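Local structure of carboxynorspermidine decarboxylase (Campylobacter jejuni subsp. jejuni 81116, 3N29) at residues 313-318 / 324-329; 296-301 / 370-375. The protein probably catalyses the pyridoxal-5'-phosphate-dependent decarboxylation of carboxynorspermidine to norspermidine. All blocks are in the same frame, centred on the assembly; numbering follows the deposited sequence. Where two conformers were deposited one is given.

Contact 1 of 2, residues 313-318 / 324-329; sequences PYTSEV and LATREN
Pro313 lies against one face of the Glu328 carboxylate: its CB and CG both stand above the plane of that group, with CB 3.5 Å from Glu328 OE2. The same oxygen is met by Arg327, where NH1 to OE2 measures 2.9 Å in one of two deposited conformers of Arg327, so the bridge may not be constantly made. This salt bridge comes at the guanidinium edge, OE2 only 1° out of that plane, but it uses the anti side of the carboxylate and is moderately bent, with an N-H...O angle of 149°. A bend at chi2 (71°) folds the Glu328 chain so that its carboxylate reaches Pro313.

The second meeting point is tight: Thr315 OG1 lies 3.2 Å from Thr326 CG2, and the two side chains cross at about a right angle. Two waters complete the join. Water 1 links Thr315 OG1 to the backbone N of Arg327, and water 2 runs from Thr315 OG1 to Glu328 OE1, donating to the carboxylate at 2.6 Å. The hydroxyl is thus held from two directions, while segment-to-segment polar contact is carried by solvent.

Thr326 OG1 receives the backbone N of Glu330 and, weakly, that of Glu328, consistent with an ST turn. Asn329 N bonds to Thr326 O at 2.8 Å, closing a type I beta turn. Just before it, Leu324 and Ala325 both face Glu357 in a classic beta bulge: a bulged strand running into a type I turn at the surface of the C-terminal beta domain of this decarboxylase family.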
ATOM      1  N   PRO A 313       4.444   8.526   9.516  1.00 18.76           N
ATOM      2  CA  PRO A 313       5.560   7.666   9.168  1.00 18.28           C
ATOM      3  C   PRO A 313       6.231   7.188  10.490  1.00 18.17           C
ATOM      4  O   PRO A 313       5.887   7.681  11.549  1.00 14.32           O
ATOM      5  CB  PRO A 313       6.504   8.608   8.348  1.00 20.26           C
ATOM      6  CG  PRO A 313       6.192  10.050   8.909  1.00 20.69           C
ATOM      7  CD  PRO A 313       4.801   9.968   9.556  1.00 20.04           C
ATOM      8  N   TYR A 314       7.092   6.164  10.448  1.00 15.63           N
ATOM      9  CA  TYR A 314       7.898   5.816  11.625  1.00 15.96           C
ATOM     10  C   TYR A 314       9.122   5.128  11.079  1.00 14.00           C
ATOM     11  O   TYR A 314       9.168   4.786   9.890  1.00 13.39           O
ATOM     12  CB  TYR A 314       7.102   4.949  12.655  1.00 14.57           C
ATOM     13  CG  TYR A 314       7.067   3.445  12.301  1.00 16.04           C
ATOM     14  CD1 TYR A 314       8.026   2.590  12.812  1.00 19.95           C
ATOM     15  CD2 TYR A 314       6.075   2.903  11.452  1.00 18.20           C
ATOM     16  CE1 TYR A 314       8.000   1.171  12.562  1.00 18.83           C
ATOM     17  CE2 TYR A 314       6.066   1.508  11.140  1.00 23.18           C
ATOM     18  CZ  TYR A 314       7.074   0.652  11.704  1.00 21.60           C
ATOM     19  OH  TYR A 314       7.148  -0.710  11.427  1.00 18.54           O
ATOM     20  N   THR A 315      10.095   4.885  11.927  1.00 12.60           N
ATOM     21  CA  THR A 315      11.345   4.292  11.472  1.00 13.07           C
ATOM     22  C   THR A 315      11.520   2.941  12.122  1.00 13.09           C
ATOM     23  O   THR A 315      11.498   2.838  13.331  1.00 12.81           O
ATOM     24  CB  THR A 315      12.572   5.249  11.791  1.00 16.26           C
ATOM     25  OG1 THR A 315      12.332   6.528  11.214  1.00 13.31           O
ATOM     26  CG2 THR A 315      13.905   4.659  11.348  1.00 13.75           C
ATOM     27  N   SER A 316      11.745   1.903  11.315  1.00 14.26           N
ATOM     28  CA  SER A 316      12.008   0.587  11.872  1.00 14.26           C
ATOM     29  C   SER A 316      13.341   0.497  12.558  1.00 14.57           C
ATOM     30  O   SER A 316      14.338   1.049  12.083  1.00 14.26           O
ATOM     31  CB  SER A 316      11.924  -0.463  10.773  1.00 14.51           C
ATOM     32  OG  SER A 316      12.080  -1.790  11.291  1.00 16.01           O
ATOM     33  N   GLU A 317      13.365  -0.277  13.643  1.00 12.84           N
ATOM     34  CA  GLU A 317      14.610  -0.654  14.244  1.00 13.21           C
ATOM     35  C   GLU A 317      15.219  -1.746  13.370  1.00 12.37           C
ATOM     36  O   GLU A 317      14.492  -2.462  12.596  1.00 13.45           O
ATOM     37  CB  GLU A 317      14.412  -1.147  15.689  1.00 12.55           C
ATOM     38  CG  GLU A 317      13.835  -0.099  16.660  1.00 17.03           C
ATOM     39  CD  GLU A 317      14.821   0.976  17.144  1.00 25.49           C
ATOM     40  OE1 GLU A 317      16.075   0.881  16.831  1.00 25.19           O
ATOM     41  OE2 GLU A 317      14.331   1.926  17.847  1.00 26.58           O
ATOM     42  N   VAL A 318      16.539  -1.830  13.419  1.00 11.52           N
ATOM     43  CA  VAL A 318      17.311  -2.829  12.702  1.00 10.56           C
ATOM     44  C   VAL A 318      18.209  -3.561  13.664  1.00 12.55           C
ATOM     45  O   VAL A 318      18.834  -2.914  14.568  1.00 10.78           O
ATOM     46  CB  VAL A 318      18.145  -2.170  11.584  1.00 10.80           C
ATOM     47  CG1 VAL A 318      19.231  -3.112  11.020  1.00 11.33           C
ATOM     48  CG2 VAL A 318      17.192  -1.653  10.479  1.00 10.90           C
ATOM     49  N   LEU A 324      20.125   6.649  13.599  1.00 11.04           N
ATOM     50  CA  LEU A 324      20.752   7.978  13.685  1.00 11.76           C
ATOM     51  C   LEU A 324      19.797   9.086  13.182  1.00 11.51           C
ATOM     52  O   LEU A 324      19.798  10.149  13.749  1.00 10.77           O
ATOM     53  CB  LEU A 324      21.986   8.063  12.820  1.00 10.88           C
ATOM     54  CG  LEU A 324      23.111   7.098  13.254  1.00 14.92           C
ATOM     55  CD1 LEU A 324      24.156   6.988  12.109  1.00 12.76           C
ATOM     56  CD2 LEU A 324      23.790   7.488  14.564  1.00 16.12           C
ATOM     57  N   ALA A 325      18.992   8.811  12.142  1.00 11.68           N
ATOM     58  CA  ALA A 325      18.130   9.815  11.538  1.00 12.15           C
ATOM     59  C   ALA A 325      17.083   9.095  10.752  1.00 14.00           C
ATOM     60  O   ALA A 325      17.344   8.010  10.201  1.00 12.28           O
ATOM     61  CB  ALA A 325      18.887  10.771  10.632  1.00 12.15           C
ATOM     62  N   THR A 326      15.914   9.714  10.706  1.00 13.20           N
ATOM     63  CA  THR A 326      14.814   9.223   9.870  1.00 12.11           C
ATOM     64  C   THR A 326      14.909   9.621   8.436  1.00 13.12           C
ATOM     65  O   THR A 326      15.653  10.543   8.016  1.00 11.69           O
ATOM     66  CB  THR A 326      13.444   9.710  10.461  1.00 12.82           C
ATOM     67  OG1 THR A 326      13.255  11.075  10.151  1.00 14.12           O
ATOM     68  CG2 THR A 326      13.307   9.510  12.014  1.00 13.28           C
ATOM     69  N   ARG A 327      14.139   8.923   7.592  1.00 14.68           N
ATOM     70  CA  ARG A 327      13.968   9.303   6.179  1.00 15.97           C
ATOM     71  C   ARG A 327      13.555  10.732   6.024  1.00 16.86           C
ATOM     72  O   ARG A 327      13.915  11.385   5.020  1.00 16.40           O
ATOM     73  CB  ARG A 327      12.845   8.412   5.575  0.50 16.13           C
ATOM     74  CG  ARG A 327      12.354   8.709   4.174  0.50 15.00           C
ATOM     75  CD  ARG A 327      11.162   7.825   3.849  0.50 12.79           C
ATOM     76  NE  ARG A 327      10.404   8.240   2.656  0.50 15.62           N
ATOM     77  CZ  ARG A 327       9.311   8.973   2.682  0.50 14.49           C
ATOM     78  NH1 ARG A 327       8.848   9.453   3.812  0.50 17.10           N
ATOM     79  NH2 ARG A 327       8.695   9.248   1.581  0.50 16.91           N
ATOM     80  N   GLU A 328      12.784  11.241   6.997  1.00 18.63           N
ATOM     81  CA  GLU A 328      12.329  12.640   6.950  1.00 19.69           C
ATOM     82  C   GLU A 328      13.372  13.632   7.540  1.00 19.79           C
ATOM     83  O   GLU A 328      13.055  14.804   7.786  1.00 19.01           O
ATOM     84  CB  GLU A 328      10.960  12.805   7.648  1.00 19.85           C
ATOM     85  CG  GLU A 328       9.782  11.809   7.126  1.00 22.63           C
ATOM     86  CD  GLU A 328       9.899  10.254   7.521  1.00 25.79           C
ATOM     87  OE1 GLU A 328      10.458   9.831   8.577  1.00 23.68           O
ATOM     88  OE2 GLU A 328       9.420   9.433   6.697  1.00 24.90           O
ATOM     89  N   ASN A 329      14.598  13.156   7.741  1.00 19.13           N
ATOM     90  CA  ASN A 329      15.723  13.976   8.259  1.00 18.96           C
ATOM     91  C   ASN A 329      15.628  14.428   9.692  1.00 16.83           C
ATOM     92  O   ASN A 329      16.233  15.422  10.062  1.00 16.99           O
ATOM     93  CB  ASN A 329      16.033  15.175   7.353  1.00 21.00           C
ATOM     94  CG  ASN A 329      16.421  14.737   5.964  1.00 26.86           C
ATOM     95  OD1 ASN A 329      17.300  13.901   5.799  1.00 34.97           O
ATOM     96  ND2 ASN A 329      15.758  15.263   4.970  1.00 28.64           N
TER
HETATM   97  O   HOH W   1      12.850   6.687   8.646  1.00 17.73           O
HETATM   98  O   HOH W   2      10.041   8.198  10.566  1.00 25.42           O

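Contact 2 of 2, residues 296-301 / 370-375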
ATOM      1  N   ALA A 296      23.387   1.841   1.376  1.00  2.79           N
ATOM      2  CA  ALA A 296      23.181   0.453   1.081  1.00  3.68           C
ATOM      3  C   ALA A 296      21.829   0.315   0.421  1.00  3.29           C
ATOM      4  O   ALA A 296      20.846   0.760   0.928  1.00  2.10           O
ATOM      5  CB  ALA A 296      23.216  -0.338   2.314  1.00  2.31           C
ATOM      6  N   ILE A 297      21.814  -0.302  -0.731  1.00  2.00           N
ATOM      7  CA  ILE A 297      20.579  -0.545  -1.459  1.00  2.00           C
ATOM      8  C   ILE A 297      20.200  -2.011  -1.220  1.00  2.00           C
ATOM      9  O   ILE A 297      20.967  -2.909  -1.563  1.00  2.00           O
ATOM     10  CB  ILE A 297      20.784  -0.305  -2.898  1.00  2.00           C
ATOM     11  CG1 ILE A 297      21.263   1.155  -3.100  1.00  2.00           C
ATOM     12  CG2 ILE A 297      19.494  -0.590  -3.678  1.00  2.23           C
ATOM     13  CD1 ILE A 297      21.454   1.621  -4.608  1.00  3.12           C
ATOM     14  N   LEU A 298      19.055  -2.209  -0.643  1.00  2.00           N
ATOM     15  CA  LEU A 298      18.604  -3.518  -0.234  1.00  2.12           C
ATOM     16  C   LEU A 298      17.635  -4.120  -1.237  1.00  4.21           C
ATOM     17  O   LEU A 298      17.041  -3.389  -2.072  1.00  5.06           O
ATOM     18  CB  LEU A 298      17.942  -3.466   1.110  1.00  3.00           C
ATOM     19  CG  LEU A 298      18.696  -2.672   2.144  1.00  2.00           C
ATOM     20  CD1 LEU A 298      17.926  -2.701   3.448  1.00  2.81           C
ATOM     21  CD2 LEU A 298      20.188  -3.107   2.244  1.00  4.18           C
ATOM     22  N   ASP A 299      17.305  -5.418  -1.047  1.00  4.35           N
ATOM     23  CA  ASP A 299      16.273  -6.067  -1.896  1.00  5.78           C
ATOM     24  C   ASP A 299      14.871  -6.039  -1.314  1.00  6.64           C
ATOM     25  O   ASP A 299      14.010  -6.943  -1.495  1.00  6.49           O
ATOM     26  CB  ASP A 299      16.727  -7.494  -2.318  1.00  6.20           C
ATOM     27  CG  ASP A 299      16.930  -8.462  -1.135  1.00  5.16           C
ATOM     28  OD1 ASP A 299      16.724  -8.064  -0.004  1.00  4.26           O
ATOM     29  OD2 ASP A 299      17.315  -9.645  -1.391  1.00  9.18           O
ATOM     30  N   THR A 300      14.574  -4.973  -0.590  1.00  6.60           N
ATOM     31  CA  THR A 300      13.285  -4.798  -0.012  1.00  5.57           C
ATOM     32  C   THR A 300      12.964  -3.310  -0.172  1.00  7.70           C
ATOM     33  O   THR A 300      13.796  -2.533  -0.643  1.00  7.04           O
ATOM     34  CB  THR A 300      13.186  -5.259   1.464  1.00  7.65           C
ATOM     35  OG1 THR A 300      11.823  -5.362   1.830  1.00  8.99           O
ATOM     36  CG2 THR A 300      13.851  -4.273   2.500  1.00  7.27           C
ATOM     37  N   SER A 301      11.726  -2.982   0.070  1.00  7.16           N
ATOM     38  CA  SER A 301      11.234  -1.595  -0.167  1.00  9.23           C
ATOM     39  C   SER A 301      10.392  -1.143   0.996  1.00  9.30           C
ATOM     40  O   SER A 301       9.494  -1.863   1.491  1.00  9.28           O
ATOM     41  CB  SER A 301      10.464  -1.512  -1.470  1.00  8.80           C
ATOM     42  OG  SER A 301       9.479  -0.505  -1.438  1.00  8.02           O
ATOM     43  N   ILE A 370      20.290  -7.613   6.385  1.00 14.54           N
ATOM     44  CA  ILE A 370      19.720  -6.530   7.234  1.00 13.18           C
ATOM     45  C   ILE A 370      18.374  -7.018   7.768  1.00 13.86           C
ATOM     46  O   ILE A 370      17.486  -7.506   6.995  1.00 13.27           O
ATOM     47  CB  ILE A 370      19.491  -5.299   6.459  1.00 15.95           C
ATOM     48  CG1 ILE A 370      20.797  -4.854   5.755  1.00 17.75           C
ATOM     49  CG2 ILE A 370      18.795  -4.241   7.305  1.00 11.45           C
ATOM     50  CD1 ILE A 370      21.828  -4.245   6.793  1.00 18.44           C
ATOM     51  N   VAL A 371      18.231  -6.997   9.086  1.00 13.31           N
ATOM     52  CA  VAL A 371      17.061  -7.556   9.756  1.00 12.40           C
ATOM     53  C   VAL A 371      16.238  -6.388  10.337  1.00 12.20           C
ATOM     54  O   VAL A 371      16.642  -5.710  11.321  1.00 13.36           O
ATOM     55  CB  VAL A 371      17.490  -8.571  10.850  1.00 12.84           C
ATOM     56  CG1 VAL A 371      16.266  -9.161  11.617  1.00 11.97           C
ATOM     57  CG2 VAL A 371      18.363  -9.656  10.214  1.00 10.86           C
ATOM     58  N   PHE A 372      15.120  -6.095   9.702  1.00 11.63           N
ATOM     59  CA  PHE A 372      14.169  -5.083  10.171  1.00 12.34           C
ATOM     60  C   PHE A 372      13.266  -5.729  11.249  1.00 12.19           C
ATOM     61  O   PHE A 372      12.514  -6.720  11.005  1.00 12.57           O
ATOM     62  CB  PHE A 372      13.335  -4.520   9.014  1.00 12.26           C
ATOM     63  CG  PHE A 372      14.133  -3.697   8.046  1.00 12.87           C
ATOM     64  CD1 PHE A 372      14.511  -2.424   8.376  1.00 11.86           C
ATOM     65  CD2 PHE A 372      14.550  -4.232   6.872  1.00 12.13           C
ATOM     66  CE1 PHE A 372      15.311  -1.663   7.442  1.00 10.87           C
ATOM     67  CE2 PHE A 372      15.367  -3.532   5.971  1.00 12.84           C
ATOM     68  CZ  PHE A 372      15.723  -2.238   6.267  1.00  8.87           C
ATOM     69  N   LEU A 373      13.313  -5.124  12.422  1.00 11.29           N
ATOM     70  CA  LEU A 373      12.691  -5.730  13.629  1.00 13.28           C
ATOM     71  C   LEU A 373      11.178  -5.482  13.661  1.00 13.13           C
ATOM     72  O   LEU A 373      10.716  -4.363  13.336  1.00 12.59           O
ATOM     73  CB  LEU A 373      13.351  -5.157  14.908  1.00 11.92           C
ATOM     74  CG  LEU A 373      14.838  -5.516  15.051  1.00 13.93           C
ATOM     75  CD1 LEU A 373      15.402  -4.857  16.377  1.00 15.61           C
ATOM     76  CD2 LEU A 373      15.067  -7.040  15.106  1.00 15.94           C
ATOM     77  N   ASP A 374      10.416  -6.497  14.086  1.00 12.37           N
ATOM     78  CA  ASP A 374       8.985  -6.350  14.398  1.00 13.49           C
ATOM     79  C   ASP A 374       8.180  -5.970  13.207  1.00 13.24           C
ATOM     80  O   ASP A 374       7.527  -4.900  13.163  1.00 11.63           O
ATOM     81  CB  ASP A 374       8.763  -5.355  15.534  1.00 14.58           C
ATOM     82  CG  ASP A 374       7.335  -5.367  16.047  1.00 16.90           C
ATOM     83  OD1 ASP A 374       6.659  -6.438  15.905  1.00 15.42           O
ATOM     84  OD2 ASP A 374       6.917  -4.316  16.647  1.00 18.21           O
ATOM     85  N   GLN A 375       8.209  -6.839  12.215  1.00 11.90           N
ATOM     86  CA  GLN A 375       7.589  -6.593  10.946  1.00 13.14           C
ATOM     87  C   GLN A 375       6.547  -7.632  10.499  1.00 12.15           C
ATOM     88  O   GLN A 375       6.349  -7.818   9.291  1.00 13.22           O
ATOM     89  CB  GLN A 375       8.661  -6.406   9.873  1.00 11.63           C
ATOM     90  CG  GLN A 375       9.584  -5.169  10.083  1.00 12.56           C
ATOM     91  CD  GLN A 375       8.875  -3.887  10.030  1.00 16.08           C
ATOM     92  OE1 GLN A 375       9.226  -2.923  10.736  1.00 19.75           O
ATOM     93  NE2 GLN A 375       7.818  -3.867   9.315  1.00 10.61           N
TER
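Leu298 and Ile370 stand opposite each other with their CA atoms 8.1 Å apart, too wide for neighbouring strands of a sheet. The two segments run in the same general direction, as their CA traces show, and strands 294-298 and 369-372 both pair antiparallel with strand 279-290; the space between them is bridged by side chains. Beyond Leu298 the first segment leaves its strand, and Ser301 ends it as the N-cap of the helix that follows.

Leu298 contributes the largest share, using both of its methyl branches. CD1 arrives near the plane of the Phe372 ring, at its edge, 3.6 Å from CZ. CD2 meets Ile370 CG1 at 4.0 Å, the two side chains crossing roughly perpendicularly. On the Phe372 ring itself, Ile370 CG2 sits over one face, 3.7 Å above the plane and displaced toward the rim, so that Ile370 and Leu298 limit the ring from above and from the end.

All this belongs to the mixed sheet of the C-terminal beta domain, which accompanies the eight-stranded parallel barrel in this fold of pyridoxal-phosphate decarboxylases. Met355 of strand 354-360 touches both Thr300 and Phe372, and Leu344 of strand 340-345 packs on Ile370.

Thr300 slides past the Phe372 ring, its CG2 3.9 Å from CE2 in an oblique approach. With OG1 turned anti to the backbone N (chi1 -165°), the methyl is left to the ring while the hydroxyl bonds to His305 ND1. Asp299, between Leu298 and Thr300 in sequence, turns its carboxylate to other partners: OD1 accepts Ser284 N, and OD2 meets Thr44 OG1 and forms a salt bridge with Lys122 of the second subunit.

The centres of contacts 1 and 2 are 12 Å apart, and both reach the mixed sheet of the C-terminal beta domain. Along the chain the order is 296-301, 313-318, 324-329, 370-375, so contact 1 is nested within the loop that contact 2 closes. The two also touch: Glu317 O and Leu373 N, 2.9 Å apart, probably form a hydrogen bond, and Val318 CG2 packs 3.5 Å from Phe372 CD1. Segment 313-318 therefore joins the surface turn at 326-329 to the buried apolar cluster. The intervening helix 307-311 carries Asp308 of the norspermidine pocket, and Tyr378, which lines both ligand pockets, follows segment 370-375 closely.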